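Local coordinates for protein 3-methyladenine dna-glycosylase (Archaeoglobus fulgidus, PDB 2JHN) that belongs to the helix-hairpin-helix (HhH-GPD) superfamily of DNA base excision repair proteins and also carries a TATA-box-binding-protein-like domain at its N-terminal end, at residues S117-I122 with E186-I191; I122-I127 with Y159-Q164; A170-L175 with L180-A185; E195-L200 with Y209-S214. The protein carries 1 engineered substitution. All coordinates share one frame; numbering follows the deposited sequence. Where two conformers were deposited one is given.

All four contacts lie in or beside the helical region of the HhH-GPD family. Interactions 1 and 2 share helix 118-127 and Ile122, their centres about 6 Å apart. Interactions 1 and 3 share helix 182-192, with centres about 12 Å apart. Interactions 2 and 3 fall, one after the other, between the two halves of interaction 1; interaction 4 follows. Lys184 of interaction 3 reaches the Ile127 carbonyl of interaction 2. Interaction 4 stays about 9 Å from interaction 3 at the nearest atoms. Helix 118-127 therefore packs against helix 182-192, the loop before helix 164-177 and, through Ile122, Leu197 and Leu212, interaction 4, so that parts distant in sequence meet in one helical domain.

Interaction 1 of 4, residues S117-I122 with E186-I191; sequences SVFEGI and ELIVEI
Phe119 turns the edge of its ring to Ile191, whose CG2 lies in the ring plane, 3.9 Å from Phe119 CD1 and equally close to CE1. The ring gets there because CG stands anti to the backbone N (chi1 -178°), which swings it across the gap although the CB bond itself does not aim at the partner helix. Further along the same edge, Phe119 CE1 comes 4.2 Å from Ile188 O, and Phe119 CZ lies 4.4 Å from Ile188 CG2. One turn on, Ile122 CG2 rests against both branches of Ile191, 4.1 Å from CG1 and from CG2, so that Ile191 sits between Phe119 and Ile122. This is the close part, almost all of it hydrocarbon. With 10.7 Å between the axes of the short segments, backbone stays well away from backbone and the side chains do the bridging.

The far side of 186-191 is different: Val189 points away, and Glu186 and Glu190 are partly exposed, Glu186 OE2 forming a salt bridge with Arg182. At the start of 118-122, Ser117 is the N-cap, its OG accepting from Glu120 N at 3.1 Å, while Glu120 OE1 pairs with Arg37. The two segments run nearly antiparallel (164°), and their buried seam joins two helices distant in sequence, as expected in the mainly helical domain of an HhH-GPD superfamily protein.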
loop_
_atom_site.group_PDB
_atom_site.type_symbol
_atom_site.label_atom_id
_atom_site.label_comp_id
_atom_site.label_asym_id
_atom_site.label_seq_id
_atom_site.Cartn_x
_atom_site.Cartn_y
_atom_site.Cartn_z
ATOM N N SER A 117 -5.753 0.420 6.938
ATOM C CA SER A 117 -6.628 1.489 7.447
ATOM C C SER A 117 -6.154 2.813 6.862
ATOM O O SER A 117 -4.980 2.950 6.488
ATOM C CB SER A 117 -6.616 1.586 8.995
ATOM O OG SER A 117 -5.374 2.091 9.517
ATOM N N VAL A 118 -7.059 3.799 6.833
ATOM C CA VAL A 118 -6.708 5.149 6.379
ATOM C C VAL A 118 -5.602 5.751 7.251
ATOM O O VAL A 118 -4.649 6.372 6.747
ATOM C CB VAL A 118 -7.962 6.071 6.405
ATOM C CG1 VAL A 118 -7.582 7.557 6.141
ATOM C CG2 VAL A 118 -8.979 5.570 5.388
ATOM N N PHE A 119 -5.760 5.619 8.570
ATOM C CA PHE A 119 -4.735 6.077 9.493
ATOM C C PHE A 119 -3.344 5.521 9.169
ATOM O O PHE A 119 -2.384 6.279 9.075
ATOM C CB PHE A 119 -5.063 5.754 10.968
ATOM C CG PHE A 119 -4.029 6.270 11.908
ATOM C CD1 PHE A 119 -3.767 7.642 11.972
ATOM C CD2 PHE A 119 -3.302 5.407 12.713
ATOM C CE1 PHE A 119 -2.815 8.150 12.831
ATOM C CE2 PHE A 119 -2.308 5.917 13.616
ATOM C CZ PHE A 119 -2.073 7.275 13.670
ATOM N N GLU A 120 -3.249 4.208 8.960
ATOM C CA GLU A 120 -1.965 3.600 8.611
ATOM C C GLU A 120 -1.408 4.190 7.304
ATOM O O GLU A 120 -0.214 4.498 7.216
ATOM C CB GLU A 120 -2.097 2.079 8.548
ATOM C CG GLU A 120 -0.836 1.356 8.034
ATOM C CD GLU A 120 -1.054 -0.131 7.775
ATOM O OE1 GLU A 120 -2.177 -0.644 7.977
ATOM O OE2 GLU A 120 -0.052 -0.784 7.347
ATOM N N GLY A 121 -2.267 4.321 6.293
ATOM C CA GLY A 121 -1.857 4.888 4.990
ATOM C C GLY A 121 -1.323 6.307 5.104
ATOM O O GLY A 121 -0.277 6.625 4.532
ATOM N N ILE A 122 -2.023 7.169 5.856
ATOM C CA ILE A 122 -1.526 8.538 6.054
ATOM C C ILE A 122 -0.189 8.574 6.814
ATOM O O ILE A 122 0.756 9.242 6.376
ATOM C CB ILE A 122 -2.576 9.493 6.737
ATOM C CG1 ILE A 122 -3.851 9.590 5.884
ATOM C CG2 ILE A 122 -1.945 10.904 6.953
ATOM C CD1 ILE A 122 -5.042 10.236 6.626
ATOM N N GLU A 186 5.241 15.119 15.004
ATOM C CA GLU A 186 4.218 16.104 15.269
ATOM C C GLU A 186 2.982 15.976 14.365
ATOM O O GLU A 186 1.858 16.050 14.829
ATOM C CB GLU A 186 4.828 17.500 15.126
ATOM C CG GLU A 186 5.651 17.903 16.322
ATOM C CD GLU A 186 6.048 19.367 16.299
ATOM O OE1 GLU A 186 6.087 19.960 15.193
ATOM O OE2 GLU A 186 6.326 19.913 17.392
ATOM N N LEU A 187 3.215 15.764 13.072
ATOM C CA LEU A 187 2.123 15.652 12.111
ATOM C C LEU A 187 1.313 14.347 12.313
ATOM O O LEU A 187 0.082 14.360 12.261
ATOM C CB LEU A 187 2.679 15.772 10.694
ATOM C CG LEU A 187 1.699 15.853 9.517
ATOM C CD1 LEU A 187 0.648 16.950 9.734
ATOM C CD2 LEU A 187 2.469 16.039 8.209
ATOM N N ILE A 188 2.009 13.237 12.549
ATOM C CA ILE A 188 1.348 11.950 12.801
ATOM C C ILE A 188 0.465 12.031 14.054
ATOM O O ILE A 188 -0.685 11.606 14.050
ATOM C CB ILE A 188 2.365 10.779 12.823
ATOM C CG1 ILE A 188 2.943 10.593 11.402
ATOM C CG2 ILE A 188 1.696 9.486 13.370
ATOM C CD1 ILE A 188 4.102 9.642 11.298
ATOM N N VAL A 189 0.989 12.632 15.124
ATOM C CA VAL A 189 0.176 12.821 16.325
ATOM C C VAL A 189 -1.065 13.678 15.996
ATOM O O VAL A 189 -2.184 13.352 16.388
ATOM C CB VAL A 189 1.025 13.382 17.498
ATOM C CG1 VAL A 189 0.123 13.828 18.664
ATOM C CG2 VAL A 189 2.037 12.332 17.969
ATOM N N GLU A 190 -0.869 14.734 15.214
ATOM C CA GLU A 190 -1.966 15.592 14.748
ATOM C C GLU A 190 -3.088 14.797 14.038
ATOM O O GLU A 190 -4.277 14.914 14.362
ATOM C CB GLU A 190 -1.398 16.685 13.832
ATOM C CG GLU A 190 -2.315 17.879 13.624
ATOM C CD GLU A 190 -1.738 18.957 12.676
ATOM O OE1 GLU A 190 -0.494 19.084 12.530
ATOM O OE2 GLU A 190 -2.558 19.710 12.099
ATOM N N ILE A 191 -2.684 13.951 13.097
ATOM C CA ILE A 191 -3.609 13.098 12.373
ATOM C C ILE A 191 -4.314 12.112 13.318
ATOM O O ILE A 191 -5.518 11.854 13.183
ATOM C CB ILE A 191 -2.874 12.365 11.207
ATOM C CG1 ILE A 191 -2.323 13.379 10.160
ATOM C CG2 ILE A 191 -3.755 11.272 10.609
ATOM C CD1 ILE A 191 -3.384 14.052 9.321
#

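Interaction 2 of 4, residues I122-I127 with Y159-Q164; sequences IAKAII and YGFPTQ
Phe161 is wedged from its loop against Ala123 and Lys124 of helix 118-127, in the helical domain of the HhH-GPD family, and is the one residue of 159-164 that touches 122-127. The far end of its ring meets Ala123: CB lies 3.8 Å from Phe161 CZ and 3.9 Å from CE2. Beside it, Lys124 CG comes 4.0 Å from Phe161 CE1, the aliphatic part of the lysine sliding past the ring in the opposite direction. Both approach the ring at a slant, and no hydrogen bond crosses between the segments. The ring extends to the helix because CG of Phe161 is anti to the backbone N (chi1 -163°).

A second shell holds these groups. The next residue in the chain, Pro162, lays its CD over one face of the Phe161 ring, 3.3 Å above the plane and offset toward the rim, and the side chain of Glu120 also packs against Phe161. Lys124 leaves the ring with a bend at chi3 (118°), and its NZ hydrogen-bonds the carbonyl O of Thr26, a residue of a sodium site that also includes Leu21, Leu24 and Asp28. The helix contact thereby extends toward the N-terminal part of the chain.

Farther out, the loop itself is tied down at both ends. Gly160 shares a backbone hydrogen bond with Asp149, and Gln164 NE2 reaches the carbonyl oxygens of Ala192 and Glu194, at and just past the end of helix 182-192. Thr163 is the N-cap of helix 164-177, its OG1 accepting from the backbone N of Ala166.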
loop_
_atom_site.group_PDB
_atom_site.type_symbol
_atom_site.label_atom_id
_atom_site.label_comp_id
_atom_site.label_asym_id
_atom_site.label_seq_id
_atom_site.Cartn_x
_atom_site.Cartn_y
_atom_site.Cartn_z
ATOM N N ILE A 122 -2.023 7.169 5.856
ATOM C CA ILE A 122 -1.526 8.538 6.054
ATOM C C ILE A 122 -0.189 8.574 6.814
ATOM O O ILE A 122 0.756 9.242 6.376
ATOM C CB ILE A 122 -2.576 9.493 6.737
ATOM C CG1 ILE A 122 -3.851 9.590 5.884
ATOM C CG2 ILE A 122 -1.945 10.904 6.953
ATOM C CD1 ILE A 122 -5.042 10.236 6.626
ATOM N N ALA A 123 -0.118 7.846 7.932
ATOM C CA ALA A 123 1.081 7.809 8.757
ATOM C C ALA A 123 2.279 7.358 7.913
ATOM O O ALA A 123 3.343 8.012 7.903
ATOM C CB ALA A 123 0.871 6.881 9.978
ATOM N N LYS A 124 2.115 6.274 7.161
ATOM C CA LYS A 124 3.234 5.781 6.357
ATOM C C LYS A 124 3.632 6.762 5.234
ATOM O O LYS A 124 4.831 6.931 4.941
ATOM C CB LYS A 124 2.967 4.344 5.834
ATOM C CG LYS A 124 2.914 3.288 6.946
ATOM C CD LYS A 124 2.704 1.873 6.416
ATOM C CE LYS A 124 3.899 0.986 6.763
ATOM N NZ LYS A 124 3.942 -0.384 6.094
ATOM N N ALA A 125 2.646 7.449 4.642
ATOM C CA ALA A 125 2.950 8.434 3.598
ATOM C C ALA A 125 3.804 9.595 4.159
ATOM O O ALA A 125 4.727 10.076 3.504
ATOM C CB ALA A 125 1.651 8.955 2.918
ATOM N N ILE A 126 3.484 10.005 5.383
ATOM C CA ILE A 126 4.213 11.028 6.080
ATOM C C ILE A 126 5.640 10.564 6.405
ATOM O O ILE A 126 6.614 11.295 6.153
ATOM C CB ILE A 126 3.475 11.437 7.375
ATOM C CG1 ILE A 126 2.186 12.203 7.053
ATOM C CG2 ILE A 126 4.415 12.314 8.277
ATOM C CD1 ILE A 126 1.263 12.347 8.274
ATOM N N ILE A 127 5.748 9.351 6.957
ATOM C CA ILE A 127 7.066 8.736 7.235
ATOM C C ILE A 127 7.992 8.764 6.015
ATOM O O ILE A 127 9.181 9.113 6.125
ATOM C CB ILE A 127 6.917 7.311 7.821
ATOM C CG1 ILE A 127 6.260 7.382 9.222
ATOM C CG2 ILE A 127 8.280 6.545 7.838
ATOM C CD1 ILE A 127 5.848 6.014 9.785
ATOM N N TYR A 159 1.672 -9.067 13.887
ATOM C CA TYR A 159 1.900 -7.667 14.254
ATOM C C TYR A 159 0.895 -6.762 13.531
ATOM O O TYR A 159 0.546 -7.024 12.373
ATOM C CB TYR A 159 3.349 -7.270 13.926
ATOM C CG TYR A 159 4.392 -8.230 14.509
ATOM C CD1 TYR A 159 5.006 -7.976 15.742
ATOM C CD2 TYR A 159 4.742 -9.392 13.826
ATOM C CE1 TYR A 159 5.968 -8.888 16.281
ATOM C CE2 TYR A 159 5.684 -10.291 14.339
ATOM C CZ TYR A 159 6.296 -10.032 15.557
ATOM O OH TYR A 159 7.230 -10.966 16.019
ATOM N N GLY A 160 0.422 -5.722 14.227
ATOM C CA GLY A 160 -0.491 -4.721 13.632
ATOM C C GLY A 160 0.098 -3.314 13.634
ATOM O O GLY A 160 0.986 -3.000 14.432
ATOM N N PHE A 161 -0.378 -2.442 12.735
ATOM C CA PHE A 161 0.031 -1.054 12.781
ATOM C C PHE A 161 -0.618 -0.374 14.012
ATOM O O PHE A 161 -1.762 -0.652 14.320
ATOM C CB PHE A 161 -0.356 -0.288 11.496
ATOM C CG PHE A 161 0.390 1.009 11.344
ATOM C CD1 PHE A 161 1.703 1.019 10.866
ATOM C CD2 PHE A 161 -0.196 2.226 11.743
ATOM C CE1 PHE A 161 2.404 2.207 10.766
ATOM C CE2 PHE A 161 0.515 3.424 11.650
ATOM C CZ PHE A 161 1.803 3.419 11.157
ATOM N N PRO A 162 0.122 0.496 14.716
ATOM C CA PRO A 162 -0.431 1.221 15.895
ATOM C C PRO A 162 -1.790 1.879 15.628
ATOM O O PRO A 162 -1.975 2.486 14.560
ATOM C CB PRO A 162 0.637 2.273 16.177
ATOM C CG PRO A 162 1.918 1.608 15.723
ATOM C CD PRO A 162 1.526 0.845 14.471
ATOM N N THR A 163 -2.723 1.732 16.583
ATOM C CA THR A 163 -4.028 2.393 16.542
ATOM C C THR A 163 -3.799 3.887 16.759
ATOM O O THR A 163 -2.735 4.280 17.223
ATOM C CB THR A 163 -4.983 1.884 17.659
ATOM O OG1 THR A 163 -4.368 2.113 18.933
ATOM C CG2 THR A 163 -5.316 0.383 17.484
ATOM N N GLN A 164 -4.793 4.720 16.430
ATOM C CA GLN A 164 -4.674 6.162 16.710
ATOM C C GLN A 164 -4.419 6.411 18.201
ATOM O O GLN A 164 -3.579 7.225 18.560
ATOM C CB GLN A 164 -5.897 6.935 16.206
ATOM C CG GLN A 164 -6.089 6.816 14.686
ATOM C CD GLN A 164 -7.312 7.541 14.197
ATOM O OE1 GLN A 164 -8.071 7.014 13.384
ATOM N NE2 GLN A 164 -7.512 8.776 14.682
#

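Interaction 3 of 4, residues A170-L175 with L180-A185; sequences AGVEGL and LSRRKA
Val172 and Ala185 bring together helices 164-177 and 182-192, consecutive helices of the HhH-GPD domain joined by a short turn. The apolar contacts lie on the inner side of this pair. Ala185 CB fits between two residues of the first helix, 4.0 Å from Val172 CG1 and 3.7 Å from Leu175 CB; the methyl also touches a backbone oxygen, Val172 O. Leu175 CB meets Leu180 CD2 at 4.0 Å. The side chain of Leu180 is about 8 Å from the bound mercuribenzoic acid, whose pocket includes Cys178 in the connecting turn.

The charged pair lies on the solvent side. Arg182, extended from CG to NE, carries its guanidinium across to Glu173, whose chain bends at chi2 to meet it. Arg182 NH1 and Glu173 OE2 form a salt bridge whose hydrogen bond is short, 2.9 Å, but bent (137°); the oxygen sits at the guanidinium edge, and the two planes are nearly coplanar (25° apart). Val172 CG1 lies over one guanidinium face, 3.8 Å above the plane and displaced toward its margin. Arg176 also bridges Glu173 OE2, so two arginines share one carboxylate oxygen.

A backbone bond and a side-chain cap define the turn. Leu180 N donates to Leu175 O at 3.2 Å, tying the last turn of helix 164-177 to the approach of the next helix. Helix 182-192 then starts at its N-cap, Ser181, whose OG accepts from Lys184 N at 3.3 Å.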
loop_
_atom_site.group_PDB
_atom_site.type_symbol
_atom_site.label_atom_id
_atom_site.label_comp_id
_atom_site.label_asym_id
_atom_site.label_seq_id
_atom_site.Cartn_x
_atom_site.Cartn_y
_atom_site.Cartn_z
ATOM N N ALA A 170 2.037 7.164 22.586
ATOM C CA ALA A 170 3.454 7.270 22.221
ATOM C C ALA A 170 3.907 8.723 22.254
ATOM O O ALA A 170 5.007 9.025 22.719
ATOM C CB ALA A 170 3.707 6.655 20.792
ATOM N N GLY A 171 3.049 9.616 21.748
ATOM C CA GLY A 171 3.337 11.053 21.686
ATOM C C GLY A 171 4.444 11.426 20.726
ATOM O O GLY A 171 5.082 10.557 20.121
ATOM N N VAL A 172 4.678 12.727 20.570
ATOM C CA VAL A 172 5.786 13.186 19.720
ATOM C C VAL A 172 7.114 12.539 20.126
ATOM O O VAL A 172 7.845 12.026 19.287
ATOM C CB VAL A 172 5.925 14.746 19.704
ATOM C CG1 VAL A 172 7.272 15.180 19.094
ATOM C CG2 VAL A 172 4.749 15.378 18.967
ATOM N N GLU A 173 7.441 12.563 21.419
ATOM C CA GLU A 173 8.750 12.064 21.839
ATOM C C GLU A 173 8.951 10.565 21.622
ATOM O O GLU A 173 10.054 10.128 21.327
ATOM C CB GLU A 173 9.048 12.426 23.310
ATOM C CG GLU A 173 9.430 13.892 23.515
ATOM C CD GLU A 173 10.599 14.337 22.629
ATOM O OE1 GLU A 173 11.623 13.604 22.513
ATOM O OE2 GLU A 173 10.472 15.440 22.046
ATOM N N GLY A 174 7.891 9.786 21.786
ATOM C CA GLY A 174 7.965 8.323 21.591
ATOM C C GLY A 174 8.255 7.974 20.135
ATOM O O GLY A 174 9.050 7.085 19.843
ATOM N N LEU A 175 7.612 8.703 19.219
ATOM C CA LEU A 175 7.882 8.578 17.785
ATOM C C LEU A 175 9.297 9.035 17.425
ATOM O O LEU A 175 9.956 8.367 16.635
ATOM C CB LEU A 175 6.825 9.327 16.936
ATOM C CG LEU A 175 5.365 8.885 17.127
ATOM C CD1 LEU A 175 4.443 9.633 16.167
ATOM C CD2 LEU A 175 5.169 7.383 16.996
ATOM N N LEU A 180 11.850 8.972 14.072
ATOM C CA LEU A 180 11.145 10.027 13.328
ATOM C C LEU A 180 11.608 11.434 13.682
ATOM O O LEU A 180 11.802 11.761 14.857
ATOM C CB LEU A 180 9.618 9.931 13.516
ATOM C CG LEU A 180 8.787 8.945 12.687
ATOM C CD1 LEU A 180 9.102 7.521 13.061
ATOM C CD2 LEU A 180 7.313 9.219 12.929
ATOM N N SER A 181 11.776 12.257 12.650
ATOM C CA SER A 181 12.055 13.676 12.798
ATOM C C SER A 181 10.957 14.298 13.634
ATOM O O SER A 181 9.833 13.799 13.661
ATOM C CB SER A 181 12.108 14.366 11.426
ATOM O OG SER A 181 10.819 14.803 11.002
ATOM N N ARG A 182 11.266 15.391 14.314
ATOM C CA ARG A 182 10.267 16.044 15.159
ATOM C C ARG A 182 8.954 16.459 14.429
ATOM O O ARG A 182 7.860 16.228 14.951
ATOM C CB ARG A 182 10.872 17.236 15.913
ATOM C CG ARG A 182 9.823 18.004 16.662
ATOM C CD ARG A 182 10.362 18.965 17.696
ATOM N NE ARG A 182 9.271 19.225 18.632
ATOM C CZ ARG A 182 9.104 18.604 19.799
ATOM N NH1 ARG A 182 9.992 17.703 20.228
ATOM N NH2 ARG A 182 8.053 18.905 20.552
ATOM N N ARG A 183 9.070 17.060 13.240
ATOM C CA ARG A 183 7.874 17.520 12.513
ATOM C C ARG A 183 6.987 16.360 12.070
ATOM O O ARG A 183 5.767 16.442 12.193
ATOM C CB ARG A 183 8.212 18.424 11.313
ATOM C CG ARG A 183 6.977 19.147 10.727
ATOM C CD ARG A 183 6.277 19.993 11.796
ATOM N NE ARG A 183 4.803 19.930 11.864
ATOM C CZ ARG A 183 3.961 19.719 10.852
ATOM N NH1 ARG A 183 4.397 19.510 9.617
ATOM N NH2 ARG A 183 2.651 19.708 11.087
ATOM N N LYS A 184 7.610 15.296 11.564
ATOM C CA LYS A 184 6.880 14.062 11.158
ATOM C C LYS A 184 6.099 13.514 12.364
ATOM O O LYS A 184 4.876 13.314 12.300
ATOM C CB LYS A 184 7.822 12.984 10.586
ATOM C CG LYS A 184 8.162 13.115 9.075
ATOM C CD LYS A 184 9.170 12.084 8.620
ATOM C CE LYS A 184 9.615 12.345 7.177
ATOM N NZ LYS A 184 10.548 11.295 6.718
ATOM N N ALA A 185 6.801 13.313 13.479
ATOM C CA ALA A 185 6.163 12.903 14.733
ATOM C C ALA A 185 5.016 13.814 15.108
ATOM O O ALA A 185 3.936 13.357 15.456
ATOM C CB ALA A 185 7.203 12.819 15.882
#

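Interaction 4 of 4, residues E195-L200 with Y209-S214; sequences ENLEEL and YEYLTS. With NA (sodium ion), chain E.
The Tyr211 ring receives two leucines of 195-200. Leu197 CD1 stands at its edge near the ring plane, 3.7 Å from Tyr211 OH, whereas Leu200 CD1 comes in at a slant, 3.6 Å from Tyr211 CD2. Phe215 meets the same ring edge-to-face, and Trp203 meets it with the planes at about 60°. In the Tyr209 ring, Thr213 CG2 covers one face from 3.6 Å above the plane, offset toward the rim. CG of Tyr211 is anti to its own N (chi1 173°), which sends the phenol across to the 3-10 turn of 197-200. Its OH hydrogen-bonds Glu194 OE1 and takes a hydrogen bond from water 1; the same water donates to Glu195 O at 3.1 Å. Deeper in, Leu200 CD2 and Leu212 CD2 touch at 4.0 Å.

Helix 205-213 is the first helix of the helix-hairpin-helix motif, with helix 220-229 as its partner. Between them the hairpin carbonyls hold a sodium ion: Thr213 O binds it at 2.3 Å, Phe215 O and Ile218 O add two more ligands, and waters 2 and 3 each lie 2.5 Å from the ion. Tyr209 O is gripped twice by Thr213, from its N and from its OG1 on opposite faces of the carbonyl plane, and Ser214 OG donates to Tyr211 O at 2.7 Å.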
loop_
_atom_site.group_PDB
_atom_site.type_symbol
_atom_site.label_atom_id
_atom_site.label_comp_id
_atom_site.label_asym_id
_atom_site.label_seq_id
_atom_site.Cartn_x
_atom_site.Cartn_y
_atom_site.Cartn_z
ATOM N N GLU A 195 -11.182 12.223 14.342
ATOM C CA GLU A 195 -12.229 11.220 14.493
ATOM C C GLU A 195 -12.743 10.791 13.129
ATOM O O GLU A 195 -12.619 11.542 12.156
ATOM C CB GLU A 195 -13.395 11.794 15.309
ATOM C CG GLU A 195 -13.081 11.919 16.780
ATOM C CD GLU A 195 -13.429 10.665 17.541
ATOM O OE1 GLU A 195 -13.771 9.637 16.905
ATOM O OE2 GLU A 195 -13.368 10.705 18.785
ATOM N N ASN A 196 -13.320 9.588 13.075
ATOM C CA ASN A 196 -13.992 9.055 11.882
ATOM C C ASN A 196 -13.093 8.986 10.642
ATOM O O ASN A 196 -13.545 9.098 9.505
ATOM C CB ASN A 196 -15.288 9.836 11.590
ATOM C CG ASN A 196 -16.236 9.858 12.802
ATOM O OD1 ASN A 196 -16.580 8.811 13.346
ATOM N ND2 ASN A 196 -16.657 11.050 13.213
ATOM N N LEU A 197 -11.796 8.837 10.878
ATOM C CA LEU A 197 -10.837 8.894 9.782
ATOM C C LEU A 197 -11.033 7.789 8.719
ATOM O O LEU A 197 -10.846 8.029 7.517
ATOM C CB LEU A 197 -9.412 8.938 10.383
ATOM C CG LEU A 197 -8.195 9.353 9.590
ATOM C CD1 LEU A 197 -8.348 10.735 8.933
ATOM C CD2 LEU A 197 -7.015 9.315 10.549
ATOM N N GLU A 198 -11.489 6.597 9.124
ATOM C CA GLU A 198 -11.702 5.547 8.123
ATOM C C GLU A 198 -12.741 5.972 7.064
ATOM O O GLU A 198 -12.729 5.485 5.940
ATOM C CB GLU A 198 -12.098 4.219 8.783
ATOM C CG GLU A 198 -12.029 2.994 7.838
ATOM C CD GLU A 198 -10.605 2.638 7.350
ATOM O OE1 GLU A 198 -9.598 3.089 7.963
ATOM O OE2 GLU A 198 -10.528 1.877 6.342
ATOM N N GLU A 199 -13.638 6.895 7.425
ATOM C CA GLU A 199 -14.640 7.376 6.456
ATOM C C GLU A 199 -14.054 8.110 5.244
ATOM O O GLU A 199 -14.720 8.251 4.214
ATOM C CB GLU A 199 -15.714 8.248 7.139
ATOM C CG GLU A 199 -16.508 7.492 8.203
ATOM C CD GLU A 199 -17.497 8.386 8.963
ATOM O OE1 GLU A 199 -17.513 9.608 8.717
ATOM O OE2 GLU A 199 -18.216 7.860 9.839
ATOM N N LEU A 200 -12.795 8.554 5.356
ATOM C CA LEU A 200 -12.142 9.294 4.271
ATOM C C LEU A 200 -12.129 8.486 2.978
ATOM O O LEU A 200 -12.167 9.059 1.891
ATOM C CB LEU A 200 -10.711 9.700 4.681
ATOM C CG LEU A 200 -10.020 10.795 3.864
ATOM C CD1 LEU A 200 -10.754 12.148 3.973
ATOM C CD2 LEU A 200 -8.543 10.919 4.301
ATOM N N TYR A 209 -8.767 15.314 -1.149
ATOM C CA TYR A 209 -7.545 16.084 -1.444
ATOM C C TYR A 209 -7.461 17.363 -0.602
ATOM O O TYR A 209 -6.418 17.679 -0.034
ATOM C CB TYR A 209 -7.456 16.444 -2.950
ATOM C CG TYR A 209 -6.174 17.170 -3.283
ATOM C CD1 TYR A 209 -5.001 16.463 -3.554
ATOM C CD2 TYR A 209 -6.113 18.583 -3.291
ATOM C CE1 TYR A 209 -3.782 17.146 -3.853
ATOM C CE2 TYR A 209 -4.908 19.254 -3.588
ATOM C CZ TYR A 209 -3.749 18.532 -3.863
ATOM O OH TYR A 209 -2.558 19.205 -4.148
ATOM N N GLU A 210 -8.563 18.097 -0.507
ATOM C CA GLU A 210 -8.555 19.346 0.259
ATOM C C GLU A 210 -8.442 19.093 1.760
ATOM O O GLU A 210 -7.837 19.881 2.474
ATOM C CB GLU A 210 -9.787 20.200 -0.066
ATOM C CG GLU A 210 -9.756 20.814 -1.455
ATOM C CD GLU A 210 -8.620 21.822 -1.640
ATOM O OE1 GLU A 210 -8.382 22.634 -0.716
ATOM O OE2 GLU A 210 -7.981 21.816 -2.716
ATOM N N TYR A 211 -8.998 17.984 2.238
ATOM C CA TYR A 211 -8.829 17.618 3.636
ATOM C C TYR A 211 -7.364 17.287 3.943
ATOM O O TYR A 211 -6.769 17.845 4.886
ATOM C CB TYR A 211 -9.753 16.474 4.015
ATOM C CG TYR A 211 -9.525 15.925 5.409
ATOM C CD1 TYR A 211 -9.999 16.603 6.533
ATOM C CD2 TYR A 211 -8.834 14.720 5.596
ATOM C CE1 TYR A 211 -9.784 16.090 7.837
ATOM C CE2 TYR A 211 -8.611 14.193 6.860
ATOM C CZ TYR A 211 -9.093 14.891 7.986
ATOM O OH TYR A 211 -8.902 14.359 9.235
ATOM N N LEU A 212 -6.769 16.416 3.129
ATOM C CA LEU A 212 -5.377 16.010 3.382
ATOM C C LEU A 212 -4.439 17.217 3.341
ATOM O O LEU A 212 -3.655 17.418 4.251
ATOM C CB LEU A 212 -4.931 14.911 2.400
ATOM C CG LEU A 212 -5.692 13.599 2.648
ATOM C CD1 LEU A 212 -5.574 12.707 1.417
ATOM C CD2 LEU A 212 -5.112 12.924 3.894
ATOM N N THR A 213 -4.580 18.054 2.315
ATOM C CA THR A 213 -3.663 19.164 2.111
ATOM C C THR A 213 -3.932 20.312 3.087
ATOM O O THR A 213 -3.096 21.206 3.214
ATOM C CB THR A 213 -3.662 19.704 0.655
ATOM O OG1 THR A 213 -4.995 20.057 0.263
ATOM C CG2 THR A 213 -3.088 18.661 -0.311
ATOM N N SER A 214 -5.063 20.263 3.778
ATOM C CA SER A 214 -5.387 21.237 4.836
ATOM C C SER A 214 -4.468 21.116 6.072
ATOM O O SER A 214 -4.401 22.039 6.902
ATOM C CB SER A 214 -6.879 21.162 5.226
ATOM O OG SER A 214 -7.118 20.173 6.212
HETATM NA NA NA E . -0.795 21.292 3.505
HETATM O O HOH W 1 -11.639 12.895 9.589
HETATM O O HOH W 2 1.556 21.906 3.813
HETATM O O HOH W 3 -0.603 22.508 1.300
#